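Local coordinates for protein acetyltransferase (Klebsiella pneumoniae, PDB 5XUN) that probably acetylates glycyl-tRNA(Gly) with acetyl coenzyme A, acting as the GNAT-family toxin KacT of a type II toxin-antitoxin system, at residues B[36-49]-B[58-70]. The protein carries 1 engineered substitution. Residues are numbered along the deposited sequence; the frame is centred on the assembly and turned at random.
Sequences LKRQHDGQILRGYA and RLLGYYTLSGSCF
Arg46 and Tyr48 pair with Leu65 and Tyr63 through two reciprocal couples of backbone hydrogen bonds and join strands 46-49 and 59-70 as the antiparallel arms of a beta hairpin, their axes 4.7 Å apart and their directions at 158°. The hairpin illustrates how a sheet sorts its side chains: Tyr48, Tyr63 and Leu65 go to one face, Ala49, Tyr62 and Thr64 to the other. On the first face the tyrosine rings lie nearly parallel, at 15°, but slid apart with centroids 4.8 Å distant. Tyr63 has CG between its backbone N and carbonyl carbon (chi1 74°), which brings its ring face against Tyr48 CB in a CH-pi contact, 3.8 Å from the ring centroid; Tyr63 OH lies over a face of the Tyr48 ring. Leu65 CD1 meets Tyr48 CE1, and Val119 of helix 108-126 touches Tyr48, Tyr63 and Leu65. On the other face helix 36-41 contributes Leu36, whose CD1 reaches Thr64 CG2 at 3.5 Å while CD2 approaches the Tyr62 ring; Leu45 adds CD1 to the same methyl. From the helix, His40 ND1 accepts the N-H of Gly47, which lies near its ring plane, at an N-to-ND1 distance of 3.0 Å, tying helix to strand. The polar ends are engaged beyond the hairpin: Tyr63 OH bonds His115 ND1, Tyr62 OH bonds Leu28 O, and Tyr48 OH bonds Ala126 O of the second subunit. With each buried phenol satisfied, the three tyrosines can pack as largely apolar rings while linking this GNAT hairpin to two helices and the dimer partner.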
ATOM      1  N   LEU B  36      13.462  -3.839  13.649  1.00 28.12           N
ATOM      2  CA  LEU B  36      12.016  -3.943  13.499  1.00 22.55           C
ATOM      3  C   LEU B  36      11.320  -2.682  13.988  1.00 21.71           C
ATOM      4  O   LEU B  36      10.593  -2.021  13.238  1.00 16.08           O
ATOM      5  CB  LEU B  36      11.486  -5.156  14.260  1.00 28.76           C
ATOM      6  CG  LEU B  36       9.958  -5.268  14.215  1.00 19.27           C
ATOM      7  CD1 LEU B  36       9.497  -5.398  12.775  1.00 18.31           C
ATOM      8  CD2 LEU B  36       9.485  -6.443  15.038  1.00 18.88           C
ATOM      9  N   LYS B  37      11.578  -2.312  15.240  1.00 21.59           N
ATOM     10  CA  LYS B  37      10.848  -1.220  15.860  1.00 24.08           C
ATOM     11  C   LYS B  37      11.174   0.114  15.205  1.00 23.18           C
ATOM     12  O   LYS B  37      10.287   0.957  15.023  1.00 16.49           O
ATOM     13  CB  LYS B  37      11.169  -1.192  17.351  1.00 20.13           C
ATOM     14  CG  LYS B  37      10.741   0.052  18.072  1.00 25.85           C
ATOM     15  CD  LYS B  37       9.257   0.108  18.276  1.00 26.91           C
ATOM     16  CE  LYS B  37       8.924   1.279  19.181  1.00 33.80           C
ATOM     17  NZ  LYS B  37       7.512   1.736  19.022  1.00 41.70           N
ATOM     18  N   ARG B  38      12.435   0.324  14.826  1.00 19.07           N
ATOM     19  CA  ARG B  38      12.807   1.609  14.249  1.00 20.12           C
ATOM     20  C   ARG B  38      12.211   1.788  12.860  1.00 19.01           C
ATOM     21  O   ARG B  38      11.799   2.894  12.494  1.00 21.61           O
ATOM     22  CB  ARG B  38      14.326   1.758  14.188  1.00 20.92           C
ATOM     23  CG  ARG B  38      14.755   3.057  13.503  1.00 34.79           C
ATOM     24  CD  ARG B  38      16.255   3.256  13.504  1.00 45.24           C
ATOM     25  NE  ARG B  38      16.969   2.123  12.923  1.00 62.24           N
ATOM     26  CZ  ARG B  38      17.546   1.160  13.634  1.00 47.84           C
ATOM     27  NH1 ARG B  38      18.170   0.175  13.011  1.00 50.65           N
ATOM     28  NH2 ARG B  38      17.492   1.173  14.964  1.00 30.74           N
ATOM     29  N   GLN B  39      12.188   0.725  12.060  1.00 19.52           N
ATOM     30  CA  GLN B  39      11.598   0.845  10.731  1.00 28.96           C
ATOM     31  C   GLN B  39      10.074   0.916  10.801  1.00 14.51           C
ATOM     32  O   GLN B  39       9.450   1.543   9.940  1.00 20.93           O
ATOM     33  CB  GLN B  39      12.075  -0.304   9.843  1.00 17.25           C
ATOM     34  CG  GLN B  39      13.565  -0.226   9.565  1.00 29.18           C
ATOM     35  CD  GLN B  39      14.073  -1.276   8.590  1.00 33.42           C
ATOM     36  OE1 GLN B  39      13.301  -1.919   7.878  1.00 28.31           O
ATOM     37  NE2 GLN B  39      15.386  -1.454   8.561  1.00 29.08           N
ATOM     38  N   HIS B  40       9.471   0.269  11.801  1.00 18.31           N
ATOM     39  CA  HIS B  40       8.047   0.435  12.087  1.00 14.94           C
ATOM     40  C   HIS B  40       7.707   1.891  12.416  1.00 33.57           C
ATOM     41  O   HIS B  40       6.776   2.468  11.845  1.00 16.00           O
ATOM     42  CB  HIS B  40       7.665  -0.499  13.236  1.00 14.69           C
ATOM     43  CG  HIS B  40       6.258  -0.351  13.736  1.00 14.63           C
ATOM     44  ND1 HIS B  40       5.219  -1.133  13.279  1.00 19.24           N
ATOM     45  CD2 HIS B  40       5.736   0.427  14.716  1.00 17.40           C
ATOM     46  CE1 HIS B  40       4.114  -0.826  13.932  1.00 16.59           C
ATOM     47  NE2 HIS B  40       4.398   0.122  14.808  1.00 20.99           N
ATOM     48  N   ASP B  41       8.459   2.508  13.337  1.00 20.70           N
ATOM     49  CA  ASP B  41       8.188   3.904  13.673  1.00 20.03           C
ATOM     50  C   ASP B  41       8.537   4.841  12.528  1.00 12.40           C
ATOM     51  O   ASP B  41       7.970   5.935  12.431  1.00 17.27           O
ATOM     52  CB  ASP B  41       8.964   4.314  14.921  1.00 21.00           C
ATOM     53  CG  ASP B  41       8.479   3.616  16.150  1.00 22.03           C
ATOM     54  OD1 ASP B  41       7.345   3.087  16.125  1.00 26.97           O
ATOM     55  OD2 ASP B  41       9.222   3.606  17.150  1.00 27.72           O
ATOM     56  N   GLY B  42       9.483   4.454  11.675  1.00 13.22           N
ATOM     57  CA  GLY B  42       9.884   5.252  10.532  1.00 13.83           C
ATOM     58  C   GLY B  42       9.027   5.116   9.289  1.00 14.76           C
ATOM     59  O   GLY B  42       9.407   5.639   8.238  1.00 11.40           O
ATOM     60  N   GLN B  43       7.907   4.391   9.361  1.00 19.86           N
ATOM     61  CA  GLN B  43       6.957   4.270   8.250  1.00 16.52           C
ATOM     62  C   GLN B  43       7.570   3.567   7.043  1.00 16.75           C
ATOM     63  O   GLN B  43       7.142   3.782   5.909  1.00 12.30           O
ATOM     64  CB  GLN B  43       6.401   5.639   7.840  1.00 16.26           C
ATOM     65  CG  GLN B  43       5.928   6.466   9.016  1.00 20.65           C
ATOM     66  CD  GLN B  43       4.901   5.742   9.863  1.00 19.47           C
ATOM     67  OE1 GLN B  43       4.066   5.001   9.351  1.00 28.98           O
ATOM     68  NE2 GLN B  43       4.962   5.953  11.172  1.00 32.30           N
ATOM     69  N   ILE B  44       8.580   2.731   7.288  1.00 17.70           N
ATOM     70  CA  ILE B  44       9.179   1.878   6.265  1.00 18.04           C
ATOM     71  C   ILE B  44       8.447   0.542   6.180  1.00 11.46           C
ATOM     72  O   ILE B  44       8.406  -0.088   5.115  1.00 13.79           O
ATOM     73  CB  ILE B  44      10.674   1.674   6.598  1.00 29.32           C
ATOM     74  CG1 ILE B  44      11.431   2.996   6.534  1.00 28.67           C
ATOM     75  CG2 ILE B  44      11.332   0.696   5.647  1.00 22.80           C
ATOM     76  CD1 ILE B  44      11.269   3.727   5.215  1.00 19.49           C
ATOM     77  N   LEU B  45       7.867   0.114   7.289  1.00  8.65           N
ATOM     78  CA  LEU B  45       7.131  -1.132   7.403  1.00 12.74           C
ATOM     79  C   LEU B  45       6.193  -0.955   8.576  1.00 12.54           C
ATOM     80  O   LEU B  45       6.318   0.000   9.346  1.00 13.19           O
ATOM     81  CB  LEU B  45       8.064  -2.333   7.610  1.00 18.12           C
ATOM     82  CG  LEU B  45       8.975  -2.367   8.848  1.00 13.83           C
ATOM     83  CD1 LEU B  45       8.266  -2.861  10.116  1.00 12.28           C
ATOM     84  CD2 LEU B  45      10.190  -3.224   8.543  1.00 18.47           C
ATOM     85  N   ARG B  46       5.259  -1.892   8.715  1.00 14.69           N
ATOM     86  CA  ARG B  46       4.497  -2.050   9.941  1.00  9.57           C
ATOM     87  C   ARG B  46       4.658  -3.486  10.416  1.00 16.54           C
ATOM     88  O   ARG B  46       4.637  -4.426   9.607  1.00 11.82           O
ATOM     89  CB  ARG B  46       3.014  -1.701   9.747  1.00 14.90           C
ATOM     90  CG  ARG B  46       2.797  -0.248   9.329  1.00 20.90           C
ATOM     91  CD  ARG B  46       3.387   0.735  10.338  1.00  9.03           C
ATOM     92  NE  ARG B  46       2.484   0.974  11.457  1.00  6.39           N
ATOM     93  CZ  ARG B  46       2.757   1.792  12.475  1.00 20.03           C
ATOM     94  NH1 ARG B  46       3.906   2.446  12.509  1.00 24.17           N
ATOM     95  NH2 ARG B  46       1.888   1.952  13.462  1.00 13.92           N
ATOM     96  N   GLY B  47       4.868  -3.643  11.719  1.00 17.98           N
ATOM     97  CA  GLY B  47       5.262  -4.915  12.306  1.00 17.42           C
ATOM     98  C   GLY B  47       4.155  -5.517  13.152  1.00 14.30           C
ATOM     99  O   GLY B  47       3.454  -4.808  13.869  1.00 12.61           O
ATOM    100  N   TYR B  48       4.047  -6.837  13.099  1.00 17.80           N
ATOM    101  CA  TYR B  48       3.072  -7.578  13.881  1.00 14.20           C
ATOM    102  C   TYR B  48       3.808  -8.687  14.615  1.00 18.28           C
ATOM    103  O   TYR B  48       4.790  -9.232  14.108  1.00 18.90           O
ATOM    104  CB  TYR B  48       1.962  -8.173  12.989  1.00 13.02           C
ATOM    105  CG  TYR B  48       1.147  -7.118  12.279  1.00 16.61           C
ATOM    106  CD1 TYR B  48       1.637  -6.488  11.137  1.00 17.01           C
ATOM    107  CD2 TYR B  48      -0.100  -6.728  12.763  1.00 20.57           C
ATOM    108  CE1 TYR B  48       0.899  -5.507  10.491  1.00 21.98           C
ATOM    109  CE2 TYR B  48      -0.848  -5.741  12.118  1.00 14.82           C
ATOM    110  CZ  TYR B  48      -0.337  -5.137  10.980  1.00 18.88           C
ATOM    111  OH  TYR B  48      -1.056  -4.156  10.323  1.00 16.85           O
ATOM    112  N   ALA B  49       3.348  -9.007  15.818  1.00 23.10           N
ATOM    113  CA  ALA B  49       4.038  -9.984  16.646  1.00 23.57           C
ATOM    114  C   ALA B  49       3.083 -11.061  17.145  1.00 32.43           C
ATOM    115  O   ALA B  49       1.930 -10.780  17.495  1.00 26.62           O
ATOM    116  CB  ALA B  49       4.712  -9.303  17.839  1.00 18.66           C
ATOM    117  N   ARG B  58       6.097 -12.750  25.814  1.00 34.47           N
ATOM    118  CA  ARG B  58       7.238 -13.205  25.049  1.00 28.83           C
ATOM    119  C   ARG B  58       6.884 -13.200  23.572  1.00 40.30           C
ATOM    120  O   ARG B  58       5.769 -13.561  23.188  1.00 30.83           O
ATOM    121  CB  ARG B  58       7.649 -14.601  25.513  1.00 46.04           C
ATOM    122  CG  ARG B  58       7.926 -14.646  27.013  1.00 41.60           C
ATOM    123  CD  ARG B  58       8.152 -16.049  27.536  1.00 50.99           C
ATOM    124  NE  ARG B  58       8.900 -16.878  26.598  1.00 53.60           N
ATOM    125  CZ  ARG B  58       8.408 -17.966  26.020  1.00 54.21           C
ATOM    126  NH1 ARG B  58       7.163 -18.347  26.283  1.00 35.25           N
ATOM    127  NH2 ARG B  58       9.153 -18.668  25.176  1.00 42.78           N
ATOM    128  N   LEU B  59       7.829 -12.769  22.747  1.00 30.07           N
ATOM    129  CA  LEU B  59       7.616 -12.720  21.311  1.00 27.33           C
ATOM    130  C   LEU B  59       8.079 -14.048  20.726  1.00 35.95           C
ATOM    131  O   LEU B  59       9.241 -14.432  20.888  1.00 29.93           O
ATOM    132  CB  LEU B  59       8.363 -11.535  20.698  1.00 30.78           C
ATOM    133  CG  LEU B  59       8.094 -11.149  19.245  1.00 24.46           C
ATOM    134  CD1 LEU B  59       8.180  -9.635  19.096  1.00 24.68           C
ATOM    135  CD2 LEU B  59       9.081 -11.816  18.307  1.00 20.23           C
ATOM    136  N   LEU B  60       7.155 -14.763  20.084  1.00 37.33           N
ATOM    137  CA  LEU B  60       7.446 -16.051  19.475  1.00 25.81           C
ATOM    138  C   LEU B  60       7.417 -16.016  17.953  1.00 31.03           C
ATOM    139  O   LEU B  60       7.752 -17.026  17.319  1.00 30.65           O
ATOM    140  CB  LEU B  60       6.459 -17.114  19.988  1.00 29.55           C
ATOM    141  CG  LEU B  60       6.612 -17.620  21.432  1.00 37.62           C
ATOM    142  CD1 LEU B  60       8.026 -18.126  21.683  1.00 37.37           C
ATOM    143  CD2 LEU B  60       6.219 -16.583  22.474  1.00 36.66           C
ATOM    144  N   GLY B  61       7.030 -14.894  17.358  1.00 31.24           N
ATOM    145  CA  GLY B  61       7.073 -14.737  15.917  1.00 24.46           C
ATOM    146  C   GLY B  61       6.693 -13.323  15.544  1.00 18.24           C
ATOM    147  O   GLY B  61       6.140 -12.576  16.358  1.00 22.60           O
ATOM    148  N   TYR B  62       7.001 -12.956  14.303  1.00 18.63           N
ATOM    149  CA  TYR B  62       6.675 -11.611  13.849  1.00 18.98           C
ATOM    150  C   TYR B  62       6.633 -11.579  12.328  1.00 20.37           C
ATOM    151  O   TYR B  62       7.148 -12.484  11.662  1.00 17.50           O
ATOM    152  CB  TYR B  62       7.684 -10.589  14.390  1.00 25.79           C
ATOM    153  CG  TYR B  62       9.013 -10.554  13.656  1.00 16.59           C
ATOM    154  CD1 TYR B  62      10.054 -11.423  13.994  1.00 22.29           C
ATOM    155  CD2 TYR B  62       9.236  -9.633  12.650  1.00 11.77           C
ATOM    156  CE1 TYR B  62      11.271 -11.381  13.315  1.00 14.04           C
ATOM    157  CE2 TYR B  62      10.423  -9.581  11.980  1.00 19.16           C
ATOM    158  CZ  TYR B  62      11.447 -10.448  12.316  1.00 26.86           C
ATOM    159  OH  TYR B  62      12.631 -10.372  11.620  1.00 15.82           O
ATOM    160  N   TYR B  63       6.020 -10.520  11.784  1.00 16.35           N
ATOM    161  CA  TYR B  63       6.076 -10.277  10.343  1.00 19.52           C
ATOM    162  C   TYR B  63       5.966  -8.780  10.068  1.00 12.35           C
ATOM    163  O   TYR B  63       5.526  -8.009  10.924  1.00 18.01           O
ATOM    164  CB  TYR B  63       4.990 -11.067   9.585  1.00 13.68           C
ATOM    165  CG  TYR B  63       3.555 -10.578   9.691  1.00 17.33           C
ATOM    166  CD1 TYR B  63       3.099  -9.508   8.919  1.00 13.38           C
ATOM    167  CD2 TYR B  63       2.645 -11.213  10.526  1.00 13.36           C
ATOM    168  CE1 TYR B  63       1.781  -9.081   8.993  1.00 12.66           C
ATOM    169  CE2 TYR B  63       1.328 -10.792  10.612  1.00 19.00           C
ATOM    170  CZ  TYR B  63       0.899  -9.725   9.839  1.00 21.38           C
ATOM    171  OH  TYR B  63      -0.409  -9.306   9.914  1.00 20.00           O
ATOM    172  N   THR B  64       6.368  -8.373   8.854  1.00 15.65           N
ATOM    173  CA  THR B  64       6.329  -6.969   8.449  1.00 16.57           C
ATOM    174  C   THR B  64       5.657  -6.809   7.085  1.00 12.37           C
ATOM    175  O   THR B  64       5.790  -7.663   6.204  1.00 11.79           O
ATOM    176  CB  THR B  64       7.747  -6.351   8.369  1.00 11.57           C
ATOM    177  OG1 THR B  64       8.442  -6.891   7.245  1.00 15.09           O
ATOM    178  CG2 THR B  64       8.541  -6.661   9.614  1.00 12.38           C
ATOM    179  N   LEU B  65       4.969  -5.672   6.901  1.00 23.09           N
ATOM    180  CA  LEU B  65       4.277  -5.342   5.655  1.00 16.25           C
ATOM    181  C   LEU B  65       4.699  -3.964   5.164  1.00 11.05           C
ATOM    182  O   LEU B  65       4.776  -3.015   5.946  1.00 18.33           O
ATOM    183  CB  LEU B  65       2.751  -5.367   5.843  1.00 13.38           C
ATOM    184  CG  LEU B  65       2.192  -6.714   6.301  1.00 16.43           C
ATOM    185  CD1 LEU B  65       0.699  -6.642   6.619  1.00 14.00           C
ATOM    186  CD2 LEU B  65       2.459  -7.751   5.237  1.00 10.20           C
ATOM    187  N   SER B  66       4.955  -3.854   3.862  1.00 10.37           N
ATOM    188  CA  SER B  66       5.296  -2.581   3.246  1.00 14.02           C
ATOM    189  C   SER B  66       4.558  -2.452   1.926  1.00 13.67           C
ATOM    190  O   SER B  66       4.394  -3.441   1.208  1.00 12.83           O
ATOM    191  CB  SER B  66       6.810  -2.466   2.998  1.00 14.73           C
ATOM    192  OG  SER B  66       7.527  -2.755   4.190  1.00 20.33           O
ATOM    193  N   GLY B  67       4.102  -1.244   1.614  1.00 18.01           N
ATOM    194  CA  GLY B  67       3.548  -0.993   0.297  1.00 14.04           C
ATOM    195  C   GLY B  67       4.608  -1.117  -0.779  1.00 19.97           C
ATOM    196  O   GLY B  67       5.758  -0.721  -0.602  1.00 18.82           O
ATOM    197  N   SER B  68       4.206  -1.626  -1.935  1.00 14.40           N
ATOM    198  CA  SER B  68       5.173  -1.897  -2.985  1.00 12.85           C
ATOM    199  C   SER B  68       4.443  -1.957  -4.315  1.00 16.87           C
ATOM    200  O   SER B  68       3.228  -1.760  -4.392  1.00 20.34           O
ATOM    201  CB  SER B  68       5.923  -3.203  -2.725  1.00 17.59           C
ATOM    202  OG  SER B  68       5.027  -4.299  -2.718  1.00 18.55           O
ATOM    203  N   CYS B  69       5.214  -2.197  -5.368  1.00 17.63           N
ATOM    204  CA  CYS B  69       4.689  -2.580  -6.667  1.00 18.66           C
ATOM    205  C   CYS B  69       5.749  -3.442  -7.335  1.00 16.13           C
ATOM    206  O   CYS B  69       6.899  -3.492  -6.896  1.00 24.09           O
ATOM    207  CB  CYS B  69       4.315  -1.361  -7.528  1.00 18.43           C
ATOM    208  SG  CYS B  69       5.646  -0.182  -7.851  1.00 27.04           S
ATOM    209  N   PHE B  70       5.346  -4.143  -8.388  1.00 24.06           N
ATOM    210  CA  PHE B  70       6.249  -5.059  -9.070  1.00 30.58           C
ATOM    211  C   PHE B  70       5.905  -5.083 -10.550  1.00 37.46           C
ATOM    212  O   PHE B  70       4.774  -4.785 -10.947  1.00 24.72           O
ATOM    213  CB  PHE B  70       6.185  -6.467  -8.467  1.00 30.93           C
ATOM    214  CG  PHE B  70       4.875  -7.178  -8.695  1.00 24.72           C
ATOM    215  CD1 PHE B  70       3.803  -6.981  -7.843  1.00 22.29           C
ATOM    216  CD2 PHE B  70       4.736  -8.075  -9.739  1.00 30.59           C
ATOM    217  CE1 PHE B  70       2.609  -7.646  -8.042  1.00 33.61           C
ATOM    218  CE2 PHE B  70       3.545  -8.746  -9.947  1.00 22.01           C
ATOM    219  CZ  PHE B  70       2.479  -8.532  -9.099  1.00 21.69           C
TER